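PDB 5ZQH: PadR family transcriptional regulator from Streptococcus pneumoniae, which probably acts as a DNA-binding transcriptional regulator of the PadR family, working as a dimer to control the expression of target genes. Local coordinates for residues A[15-20]-A[73-78]. Numbering follows the deposited sequence.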
loop_
_atom_site.group_PDB
_atom_site.type_symbol
_atom_site.label_atom_id
_atom_site.label_comp_id
_atom_site.label_asym_id
_atom_site.label_seq_id
_atom_site.Cartn_x
_atom_site.Cartn_y
_atom_site.Cartn_z
ATOM N N ASP A 15 4.842 -13.451 2.575
ATOM C CA ASP A 15 4.857 -14.443 1.488
ATOM C C ASP A 15 6.157 -15.247 1.445
ATOM O O ASP A 15 6.118 -16.474 1.327
ATOM C CB ASP A 15 4.581 -13.777 0.133
ATOM C CG ASP A 15 4.277 -14.784 -0.976
ATOM O OD1 ASP A 15 3.261 -15.508 -0.880
ATOM O OD2 ASP A 15 5.053 -14.836 -1.954
ATOM N N MET A 16 7.292 -14.550 1.556
ATOM C CA MET A 16 8.624 -15.167 1.571
ATOM C C MET A 16 8.811 -16.172 2.707
ATOM O O MET A 16 9.388 -17.239 2.495
ATOM C CB MET A 16 9.720 -14.103 1.621
ATOM C CG MET A 16 9.952 -13.398 0.300
ATOM S SD MET A 16 11.115 -12.038 0.477
ATOM C CE MET A 16 11.163 -11.436 -1.211
ATOM N N ILE A 17 8.310 -15.816 3.893
ATOM C CA ILE A 17 8.300 -16.677 5.085
ATOM C C ILE A 17 7.396 -17.907 4.879
ATOM O O ILE A 17 7.700 -18.998 5.374
ATOM C CB ILE A 17 7.915 -15.858 6.348
ATOM C CG1 ILE A 17 9.086 -14.971 6.779
ATOM C CG2 ILE A 17 7.499 -16.742 7.514
ATOM C CD1 ILE A 17 8.682 -13.750 7.588
ATOM N N GLY A 18 6.307 -17.721 4.134
ATOM C CA GLY A 18 5.417 -18.813 3.720
ATOM C C GLY A 18 6.027 -19.829 2.766
ATOM O O GLY A 18 5.834 -21.036 2.948
ATOM N N GLN A 19 6.753 -19.337 1.755
ATOM C CA GLN A 19 7.436 -20.182 0.761
ATOM C C GLN A 19 8.505 -21.051 1.417
ATOM O O GLN A 19 8.545 -22.267 1.214
ATOM C CB GLN A 19 8.114 -19.331 -0.316
ATOM C CG GLN A 19 7.214 -18.430 -1.152
ATOM C CD GLN A 19 8.012 -17.463 -2.025
ATOM O OE1 GLN A 19 9.228 -17.633 -2.219
ATOM N NE2 GLN A 19 7.334 -16.444 -2.558
ATOM N N LYS A 20 9.371 -20.400 2.193
ATOM C CA LYS A 20 10.468 -21.051 2.897
ATOM C C LYS A 20 10.747 -20.340 4.220
ATOM O O LYS A 20 10.886 -19.114 4.274
ATOM C CB LYS A 20 11.731 -21.081 2.028
ATOM C CG LYS A 20 12.817 -22.013 2.536
ATOM C CD LYS A 20 14.190 -21.543 2.088
ATOM C CE LYS A 20 15.305 -22.200 2.896
ATOM N NZ LYS A 20 15.449 -21.662 4.287
ATOM N N PHE A 73 12.156 -17.739 10.999
ATOM C CA PHE A 73 10.768 -17.310 11.036
ATOM C C PHE A 73 9.900 -18.170 10.119
ATOM O O PHE A 73 10.246 -18.401 8.958
ATOM C CB PHE A 73 10.642 -15.827 10.667
ATOM C CG PHE A 73 11.378 -14.903 11.596
ATOM C CD1 PHE A 73 10.866 -14.606 12.869
ATOM C CD2 PHE A 73 12.589 -14.320 11.206
ATOM C CE1 PHE A 73 11.547 -13.755 13.729
ATOM C CE2 PHE A 73 13.271 -13.466 12.066
ATOM C CZ PHE A 73 12.749 -13.183 13.326
ATOM N N SER A 74 8.791 -18.656 10.672
ATOM C CA SER A 74 7.767 -19.411 9.932
ATOM C C SER A 74 6.378 -18.851 10.255
ATOM O O SER A 74 6.173 -18.271 11.332
ATOM C CB SER A 74 7.836 -20.896 10.283
ATOM O OG SER A 74 7.708 -21.081 11.681
ATOM N N LEU A 75 5.433 -19.025 9.331
ATOM C CA LEU A 75 4.075 -18.501 9.502
ATOM C C LEU A 75 3.249 -19.223 10.571
ATOM O O LEU A 75 3.276 -20.449 10.678
ATOM C CB LEU A 75 3.313 -18.504 8.169
ATOM C CG LEU A 75 3.674 -17.534 7.039
ATOM C CD1 LEU A 75 2.750 -17.797 5.865
ATOM C CD2 LEU A 75 3.579 -16.071 7.451
ATOM N N MET A 76 2.536 -18.427 11.367
ATOM C CA MET A 76 1.530 -18.913 12.311
ATOM C C MET A 76 0.227 -19.073 11.521
ATOM O O MET A 76 0.192 -18.790 10.316
ATOM C CB MET A 76 1.332 -17.892 13.433
ATOM C CG MET A 76 1.357 -18.438 14.850
ATOM S SD MET A 76 2.789 -17.806 15.747
ATOM C CE MET A 76 2.298 -18.063 17.451
ATOM N N LYS A 77 -0.838 -19.514 12.198
ATOM C CA LYS A 77 -2.160 -19.654 11.574
ATOM C C LYS A 77 -2.685 -18.312 11.047
ATOM O O LYS A 77 -3.180 -18.238 9.919
ATOM C CB LYS A 77 -3.163 -20.306 12.537
ATOM N N GLU A 78 -2.551 -17.263 11.858
ATOM C CA GLU A 78 -2.932 -15.905 11.468
ATOM C C GLU A 78 -2.132 -15.336 10.295
ATOM O O GLU A 78 -2.696 -14.650 9.446
ATOM C CB GLU A 78 -2.872 -14.963 12.671
ATOM C CG GLU A 78 -4.246 -14.534 13.163
ATOM C CD GLU A 78 -4.659 -13.179 12.614
ATOM O OE1 GLU A 78 -4.188 -12.164 13.173
ATOM O OE2 GLU A 78 -5.450 -13.121 11.638
#
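I17 brings its CG2 methyl over one face of the S74–L75 peptide group, 3.6 Å from L75 N, while the phenyl ring of F73 turns elsewhere: I17 CD1 meets that residue at CB (4.2 Å), and the F73 side chain packs on L48 and E52 of helix 45-53, its end leading away from I17. This is the inner side of a winged helix-turn-helix domain, where the last turn of helix 3-19 crosses the returning strand 69-75 of the wing. The two short axes lie 7.0 Å apart and are almost perpendicular (-92°).

No hydrogen bond joins the two segments, and the partly buried junction depends on apolar contacts with side chains and strand backbone. The chi1 of I17 (-74°) sets CG1 beside the backbone N and swings CG2 to the opposite side of it, into the strand, where CG2 also lies 3.6 Å from S74 CA and 3.5 Å from F73 O. F73 and S74 are backbone-bonded to R22 and R58, respectively, on the two flanking strands of the sheet. I17 also packs on L27 and L48, so it lies between the wing strand and helices 24-34 and 45-53, while F73 and L75 rest on I57 of strand 57-63.

On the helix face turned away from the strand, D15 and Q19, one turn apart, are joined by a side-chain hydrogen bond. Q19 NE2 donates to D15 OD2 from above the carboxylate plane, 47° out of it, and the other oxygen, D15 OD1, is bonded to W87 NE1 of helix 77-101. I100 of the second subunit packs on D15 and M16, so this turn also borders the dimer partner.

L75 reaches in across the helix axis toward the backbone of G18: its CG lies 3.9 Å from I17 CG2, and its CD1 methyl comes within 3.6 Å of G18 CA.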